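Local coordinates for possible galactose mutarotase (PDB 4RNL), which is of unknown function but, as an apparent member of the aldose 1-epimerase family, probably interconverts the alpha and beta anomers of galactose or a related sugar, at residues 59-65 and 293-299; 193-198 and 302-306; 249-253 and 274-278. One frame throughout, in Å; residues are numbered along the deposited sequence.

Contact 1 of 3, residues 59-65 and 293-299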
loop_
_atom_site.group_PDB
_atom_site.type_symbol
_atom_site.label_atom_id
_atom_site.label_comp_id
_atom_site.label_asym_id
_atom_site.label_seq_id
_atom_site.Cartn_x
_atom_site.Cartn_y
_atom_site.Cartn_z
ATOM N N GLN A 59 7.379 11.623 12.729
ATOM C CA GLN A 59 6.775 11.318 11.420
ATOM C C GLN A 59 7.471 10.104 10.835
ATOM O O GLN A 59 8.705 10.075 10.762
ATOM C CB GLN A 59 6.926 12.520 10.480
ATOM C CG GLN A 59 5.872 12.581 9.364
ATOM C CD GLN A 59 6.041 11.467 8.342
ATOM O OE1 GLN A 59 5.095 10.728 8.050
ATOM N NE2 GLN A 59 7.252 11.339 7.797
ATOM N N LEU A 60 6.689 9.108 10.416
ATOM C CA LEU A 60 7.234 7.797 10.076
ATOM C C LEU A 60 7.138 7.421 8.597
ATOM O O LEU A 60 7.850 6.529 8.139
ATOM C CB LEU A 60 6.523 6.704 10.892
ATOM C CG LEU A 60 6.318 6.979 12.392
ATOM C CD1 LEU A 60 5.611 5.793 13.047
ATOM C CD2 LEU A 60 7.650 7.243 13.082
ATOM N N ALA A 61 6.248 8.061 7.848
ATOM C CA ALA A 61 6.029 7.614 6.461
ATOM C C ALA A 61 6.990 8.280 5.472
ATOM O O ALA A 61 7.283 9.465 5.601
ATOM C CB ALA A 61 4.578 7.862 6.047
ATOM N N LEU A 62 7.489 7.527 4.488
ATOM C CA LEU A 62 8.260 8.152 3.417
ATOM C C LEU A 62 7.300 8.991 2.590
ATOM O O LEU A 62 6.213 8.538 2.228
ATOM C CB LEU A 62 8.948 7.111 2.520
ATOM C CG LEU A 62 9.960 6.167 3.175
ATOM C CD1 LEU A 62 10.777 5.446 2.107
ATOM C CD2 LEU A 62 10.874 6.904 4.153
ATOM N N GLY A 63 7.682 10.225 2.298
ATOM C CA GLY A 63 6.797 11.095 1.548
ATOM C C GLY A 63 7.446 12.431 1.261
ATOM O O GLY A 63 8.654 12.601 1.437
ATOM N N PHE A 64 6.633 13.392 0.843
ATOM C CA PHE A 64 7.131 14.723 0.523
ATOM C C PHE A 64 6.300 15.763 1.245
ATOM O O PHE A 64 5.128 15.521 1.562
ATOM C CB PHE A 64 7.026 14.987 -0.977
ATOM C CG PHE A 64 7.767 13.994 -1.830
ATOM C CD1 PHE A 64 9.156 13.946 -1.812
ATOM C CD2 PHE A 64 7.072 13.136 -2.678
ATOM C CE1 PHE A 64 9.842 13.045 -2.613
ATOM C CE2 PHE A 64 7.750 12.228 -3.481
ATOM C CZ PHE A 64 9.138 12.186 -3.451
ATOM N N ALA A 65 6.910 16.920 1.481
ATOM C CA ALA A 65 6.242 18.034 2.139
ATOM C C ALA A 65 5.225 18.692 1.216
ATOM O O ALA A 65 4.267 19.311 1.683
ATOM C CB ALA A 65 7.270 19.060 2.610
ATOM N N GLY A 293 12.880 14.049 1.569
ATOM C CA GLY A 293 11.587 13.686 2.131
ATOM C C GLY A 293 11.026 14.711 3.093
ATOM O O GLY A 293 11.620 15.779 3.285
ATOM N N THR A 294 9.891 14.395 3.717
ATOM C CA THR A 294 9.192 15.399 4.520
ATOM C C THR A 294 10.008 15.889 5.695
ATOM O O THR A 294 9.920 17.052 6.069
ATOM C CB THR A 294 7.823 14.919 5.028
ATOM O OG1 THR A 294 7.982 14.167 6.233
ATOM C CG2 THR A 294 7.192 14.078 4.005
ATOM N N SER A 295 10.818 15.013 6.277
ATOM C CA SER A 295 11.647 15.442 7.403
ATOM C C SER A 295 12.941 16.132 6.969
ATOM O O SER A 295 13.812 16.400 7.799
ATOM C CB SER A 295 11.916 14.288 8.372
ATOM O OG SER A 295 10.698 13.840 8.943
ATOM N N GLY A 296 13.056 16.438 5.678
ATOM C CA GLY A 296 14.173 17.234 5.176
ATOM C C GLY A 296 15.472 16.480 4.923
ATOM O O GLY A 296 16.527 17.092 4.716
ATOM N N VAL A 297 15.392 15.153 4.921
ATOM C CA VAL A 297 16.554 14.297 4.736
ATOM C C VAL A 297 16.382 13.539 3.428
ATOM O O VAL A 297 15.307 13.013 3.163
ATOM C CB VAL A 297 16.671 13.279 5.898
ATOM C CG1 VAL A 297 17.841 12.339 5.671
ATOM C CG2 VAL A 297 16.817 14.000 7.230
ATOM N N PRO A 298 17.430 13.504 2.593
ATOM C CA PRO A 298 17.352 12.707 1.360
ATOM C C PRO A 298 17.232 11.216 1.646
ATOM O O PRO A 298 17.908 10.700 2.545
ATOM C CB PRO A 298 18.677 13.015 0.640
ATOM C CG PRO A 298 19.573 13.625 1.685
ATOM C CD PRO A 298 18.663 14.311 2.667
ATOM N N TYR A 299 16.378 10.530 0.887
ATOM C CA TYR A 299 16.104 9.112 1.116
ATOM C C TYR A 299 17.110 8.224 0.381
ATOM O O TYR A 299 17.208 8.276 -0.847
ATOM C CB TYR A 299 14.692 8.764 0.624
ATOM C CG TYR A 299 13.549 9.339 1.444
ATOM C CD1 TYR A 299 13.668 9.528 2.816
ATOM C CD2 TYR A 299 12.346 9.676 0.838
ATOM C CE1 TYR A 299 12.623 10.047 3.562
ATOM C CE2 TYR A 299 11.292 10.195 1.570
ATOM C CZ TYR A 299 11.436 10.376 2.930
ATOM O OH TYR A 299 10.383 10.892 3.653
#
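A buried loop-to-loop contact joins L62, G63 and F64, on the way from strand 57-59 to helix 67-72, to T294 and Y299 in the long connection before strand 305-310. A nearly straight bond runs from G63 N to Y299 OH, 3.1 Å (164° at the hydrogen). The same hydroxyl is bonded to D190, so the end of the buried phenol has partners in two places. Over one face of the Y299 ring lies L62 CD2, a CH-pi contact 3.9 Å from the centroid and offset toward the rim. G293 N sits above the opposite face, and G63 O lies at the edge, near the ring plane. That oxygen also receives a weak, bent bond from T294 N at 3.2 Å and a CA-H...O approach from G293. T294 packs with its methyl: chi1 of 84° puts OG1 between the backbone N and the carbonyl carbon and leaves CG2 anti to the carbonyl carbon, where it rests 3.3 Å from F64 N. The other branch, OG1, stands 3.3 Å from Q59 NE2. The Q59 amide is itself pinned by its own loop, for A61 N reaches OE1 from above the carbonyl plane, while NE2 donates to A61 O almost within the amide plane at 2.9 Å. V48 N also bonds to OE1, which ties the amide to strand 45-51. G293-G296 forms a type I beta turn, closed by G296 N on G293 O; the contact packs two connecting loops together in the antiparallel beta-sandwich of the galactose mutarotase fold.

Contact 2 of 3, residues 193-198 and 302-306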
loop_
_atom_site.group_PDB
_atom_site.type_symbol
_atom_site.label_atom_id
_atom_site.label_comp_id
_atom_site.label_asym_id
_atom_site.label_seq_id
_atom_site.Cartn_x
_atom_site.Cartn_y
_atom_site.Cartn_z
ATOM N N GLY A 193 17.519 7.359 8.515
ATOM C CA GLY A 193 18.458 6.505 7.807
ATOM C C GLY A 193 17.805 5.194 7.421
ATOM O O GLY A 193 16.616 5.170 7.097
ATOM N N SER A 194 18.571 4.103 7.444
ATOM C CA SER A 194 18.046 2.812 6.987
ATOM C C SER A 194 17.010 2.213 7.932
ATOM O O SER A 194 17.095 2.370 9.154
ATOM C CB SER A 194 19.183 1.810 6.774
ATOM O OG SER A 194 18.662 0.539 6.399
ATOM N N ALA A 195 16.027 1.524 7.357
ATOM C CA ALA A 195 15.066 0.767 8.156
ATOM C C ALA A 195 15.429 -0.721 8.202
ATOM O O ALA A 195 14.649 -1.541 8.677
ATOM C CB ALA A 195 13.653 0.963 7.596
ATOM N N ALA A 196 16.621 -1.079 7.724
ATOM C CA ALA A 196 16.961 -2.506 7.601
ATOM C C ALA A 196 17.203 -3.161 8.963
ATOM O O ALA A 196 17.205 -4.391 9.073
ATOM C CB ALA A 196 18.160 -2.715 6.680
ATOM N N GLY A 197 17.407 -2.330 9.990
ATOM C CA GLY A 197 17.549 -2.809 11.353
ATOM C C GLY A 197 16.227 -3.124 12.042
ATOM O O GLY A 197 16.223 -3.717 13.130
ATOM N N HIS A 198 15.106 -2.742 11.429
ATOM C CA HIS A 198 13.792 -3.080 11.996
ATOM C C HIS A 198 13.611 -4.591 12.069
ATOM O O HIS A 198 14.037 -5.323 11.174
ATOM C CB HIS A 198 12.637 -2.537 11.150
ATOM C CG HIS A 198 12.483 -1.048 11.192
ATOM N ND1 HIS A 198 13.497 -0.199 11.579
ATOM C CD2 HIS A 198 11.429 -0.260 10.880
ATOM C CE1 HIS A 198 13.073 1.051 11.504
ATOM N NE2 HIS A 198 11.822 1.041 11.075
ATOM N N ALA A 302 16.521 1.595 1.263
ATOM C CA ALA A 302 15.976 1.074 2.521
ATOM C C ALA A 302 15.609 2.156 3.544
ATOM O O ALA A 302 15.545 1.887 4.744
ATOM C CB ALA A 302 16.913 0.028 3.134
ATOM N N ALA A 303 15.330 3.366 3.069
ATOM C CA ALA A 303 14.952 4.463 3.973
ATOM C C ALA A 303 13.654 4.136 4.687
ATOM O O ALA A 303 13.410 4.612 5.795
ATOM C CB ALA A 303 14.819 5.775 3.203
ATOM N N GLY A 304 12.825 3.314 4.048
ATOM C CA GLY A 304 11.573 2.851 4.629
ATOM C C GLY A 304 11.191 1.499 4.051
ATOM O O GLY A 304 11.801 1.049 3.079
ATOM N N LEU A 305 10.193 0.849 4.648
ATOM C CA LEU A 305 9.774 -0.484 4.217
ATOM C C LEU A 305 8.317 -0.427 3.843
ATOM O O LEU A 305 7.503 0.096 4.606
ATOM C CB LEU A 305 9.930 -1.488 5.361
ATOM C CG LEU A 305 11.288 -1.462 6.053
ATOM C CD1 LEU A 305 11.266 -2.319 7.308
ATOM C CD2 LEU A 305 12.359 -1.935 5.082
ATOM N N ALA A 306 7.978 -0.958 2.674
ATOM C CA ALA A 306 6.572 -1.043 2.293
ATOM C C ALA A 306 6.064 -2.454 2.554
ATOM O O ALA A 306 6.669 -3.433 2.109
ATOM C CB ALA A 306 6.375 -0.666 0.820
#
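A195 meets A302 and L305 with both its backbone and its methyl. A195 N donates to A302 O at 2.7 Å, with 165° at the hydrogen and the donor almost in line with the carbonyl. The bond is short and straight, and it is the one hydrogen bond between 193-198 and 302-306. S194 CA comes to 3.5 Å from the same A302 O, a CA-H...O contact on the flank of that acceptor.

Side chains fill in around this bond. A195 CB points at the facing loop and touches the branch point of L305, 3.7 Å from CG, with both leucine methyls close by. L305 is placed for this by its first torsion (chi1 -50°), which sets CG anti to the carbonyl carbon and beside the backbone N; CD1 then reaches toward A195 O, 3.7 Å away, and toward H198. The leucine passes H198 at a slant, CD1 lying 4.1 Å from both CB and CD2 of the histidine. A face of the imidazole is turned to A195, whose CB sits over the ring centre, 3.9 Å above the plane. NE2 of H198 is bonded to L187 N, which, with A195 on one face, helps set the rotation of the ring.

In S194 the hydroxyl extends away from the backbone nitrogen (chi1 177°), and there OG accepts from A196 N at 2.9 Å while OG also lies against A302 CB. Nearby, N186 ND2 holds A303 O, and L305 pairs with L185 of strand 180-185. The 193-198 loop thus combines an ST turn at S194 with a type I beta turn over A195-H198, leading into strand 199-202 and packed beside an inner strand, 305-310, of the seven-stranded antiparallel sheet.

Contact 3 of 3, residues 249-253 and 274-278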
loop_
_atom_site.group_PDB
_atom_site.type_symbol
_atom_site.label_atom_id
_atom_site.label_comp_id
_atom_site.label_asym_id
_atom_site.label_seq_id
_atom_site.Cartn_x
_atom_site.Cartn_y
_atom_site.Cartn_z
ATOM N N GLY A 249 -3.387 -18.921 6.050
ATOM C CA GLY A 249 -4.827 -18.753 6.149
ATOM C C GLY A 249 -5.451 -18.162 4.901
ATOM O O GLY A 249 -6.672 -18.193 4.746
ATOM N N GLY A 250 -4.623 -17.618 4.009
ATOM C CA GLY A 250 -5.119 -17.083 2.748
ATOM C C GLY A 250 -6.082 -15.914 2.884
ATOM O O GLY A 250 -5.882 -15.041 3.723
ATOM N N VAL A 251 -7.120 -15.889 2.049
ATOM C CA VAL A 251 -8.119 -14.825 2.113
ATOM C C VAL A 251 -8.995 -15.042 3.341
ATOM O O VAL A 251 -9.451 -16.164 3.592
ATOM C CB VAL A 251 -9.003 -14.812 0.842
ATOM C CG1 VAL A 251 -10.021 -13.676 0.901
ATOM C CG2 VAL A 251 -8.139 -14.681 -0.395
ATOM N N ARG A 252 -9.223 -13.975 4.105
ATOM C CA ARG A 252 -10.038 -14.060 5.313
ATOM C C ARG A 252 -11.153 -13.033 5.269
ATOM O O ARG A 252 -10.978 -11.946 4.726
ATOM C CB ARG A 252 -9.180 -13.824 6.560
ATOM C CG ARG A 252 -7.984 -14.752 6.678
ATOM C CD ARG A 252 -8.389 -16.210 6.705
ATOM N NE ARG A 252 -8.734 -16.658 8.048
ATOM C CZ ARG A 252 -8.803 -17.936 8.410
ATOM N NH1 ARG A 252 -9.124 -18.262 9.656
ATOM N NH2 ARG A 252 -8.545 -18.892 7.527
ATOM N N GLU A 253 -12.300 -13.368 5.849
ATOM C CA GLU A 253 -13.427 -12.437 5.856
ATOM C C GLU A 253 -13.262 -11.278 6.844
ATOM O O GLU A 253 -13.849 -10.208 6.660
ATOM C CB GLU A 253 -14.733 -13.176 6.119
ATOM C CG GLU A 253 -15.171 -14.072 4.978
ATOM C CD GLU A 253 -16.494 -14.739 5.264
ATOM O OE1 GLU A 253 -17.441 -14.020 5.649
ATOM O OE2 GLU A 253 -16.584 -15.979 5.126
ATOM N N THR A 274 -4.916 -7.769 8.204
ATOM C CA THR A 274 -5.526 -7.683 6.884
ATOM C C THR A 274 -6.421 -8.865 6.565
ATOM O O THR A 274 -6.306 -9.935 7.165
ATOM C CB THR A 274 -4.454 -7.544 5.772
ATOM O OG1 THR A 274 -5.082 -7.198 4.530
ATOM C CG2 THR A 274 -3.667 -8.847 5.594
ATOM N N THR A 275 -7.319 -8.651 5.608
ATOM C CA THR A 275 -8.149 -9.707 5.041
ATOM C C THR A 275 -7.430 -10.387 3.871
ATOM O O THR A 275 -7.822 -11.466 3.423
ATOM C CB THR A 275 -9.449 -9.111 4.497
ATOM O OG1 THR A 275 -9.124 -8.015 3.634
ATOM C CG2 THR A 275 -10.328 -8.603 5.644
ATOM N N GLU A 276 -6.383 -9.739 3.368
ATOM C CA GLU A 276 -5.696 -10.193 2.149
ATOM C C GLU A 276 -4.898 -11.482 2.331
ATOM O O GLU A 276 -4.445 -11.789 3.439
ATOM C CB GLU A 276 -4.752 -9.083 1.658
ATOM C CG GLU A 276 -5.477 -7.849 1.134
ATOM C CD GLU A 276 -6.139 -8.089 -0.216
ATOM O OE1 GLU A 276 -5.621 -8.904 -1.007
ATOM O OE2 GLU A 276 -7.186 -7.463 -0.493
ATOM N N PRO A 277 -4.687 -12.225 1.232
ATOM C CA PRO A 277 -3.907 -13.466 1.288
ATOM C C PRO A 277 -2.405 -13.256 1.089
ATOM O O PRO A 277 -1.601 -14.179 1.293
ATOM C CB PRO A 277 -4.456 -14.250 0.097
ATOM C CG PRO A 277 -4.773 -13.161 -0.924
ATOM C CD PRO A 277 -5.310 -12.023 -0.094
ATOM N N GLY A 278 -2.023 -12.065 0.659
ATOM C CA GLY A 278 -0.632 -11.829 0.324
ATOM C C GLY A 278 -0.091 -10.534 0.896
ATOM O O GLY A 278 -0.836 -9.627 1.282
#
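R252 N donates to T275 O at 3.0 Å, a nearly straight bond (172° at the hydrogen) with the donor tilted slightly from the carbonyl plane. R252 O packs against the threonine side chain, 3.2 Å from T275 CB and 3.5 Å from CG2. T275 OG1 faces another partner: at chi1 51° it stands between its own backbone N and carbonyl carbon, where E335 N bonds to it. V251 and P277 lie side by side and point the same way, with V251 CG2 3.7 Å from P277 CG. Next to this pair G250, at positive phi, brings its O to 3.5 Å from P277 CA in a CA-H...O contact. The 274-278 segment opens with an ST turn, T274 OG1 accepting from E276 N at 3.1 Å. R256 draws the loops together, its NH2 bonded to T274 O and E276 O and its NH1 weakly to G250 O. E276 is held by S334 and H311. Both segments link the two larger antiparallel sheets: the 249-253 loop leads from strand 242-246 to strand 256-262, while the loop at 274-278 leads from strand 268-274 back to strand 278-282.

Overall arrangement
Contacts 1 and 2 are neighbours, with centres 13 Å apart, and L62 bridges them: its CD1 lies 3.5 Å from G304 N and its CD2 3.8 Å from A303 O. Their segments alternate along the chain, and 293-299 is followed after two residues by 302-306. Contact 3 is nested within both of those loops and lies far off, its centre 31 Å from that of contact 1, across the centre of the chain, and 25 Å from that of contact 2. Nearest atoms stay about 18 Å and 10 Å away respectively. Strand 305-310, which contact 2 includes in part, runs on to T309, which the side chains of T274 and E276 touch.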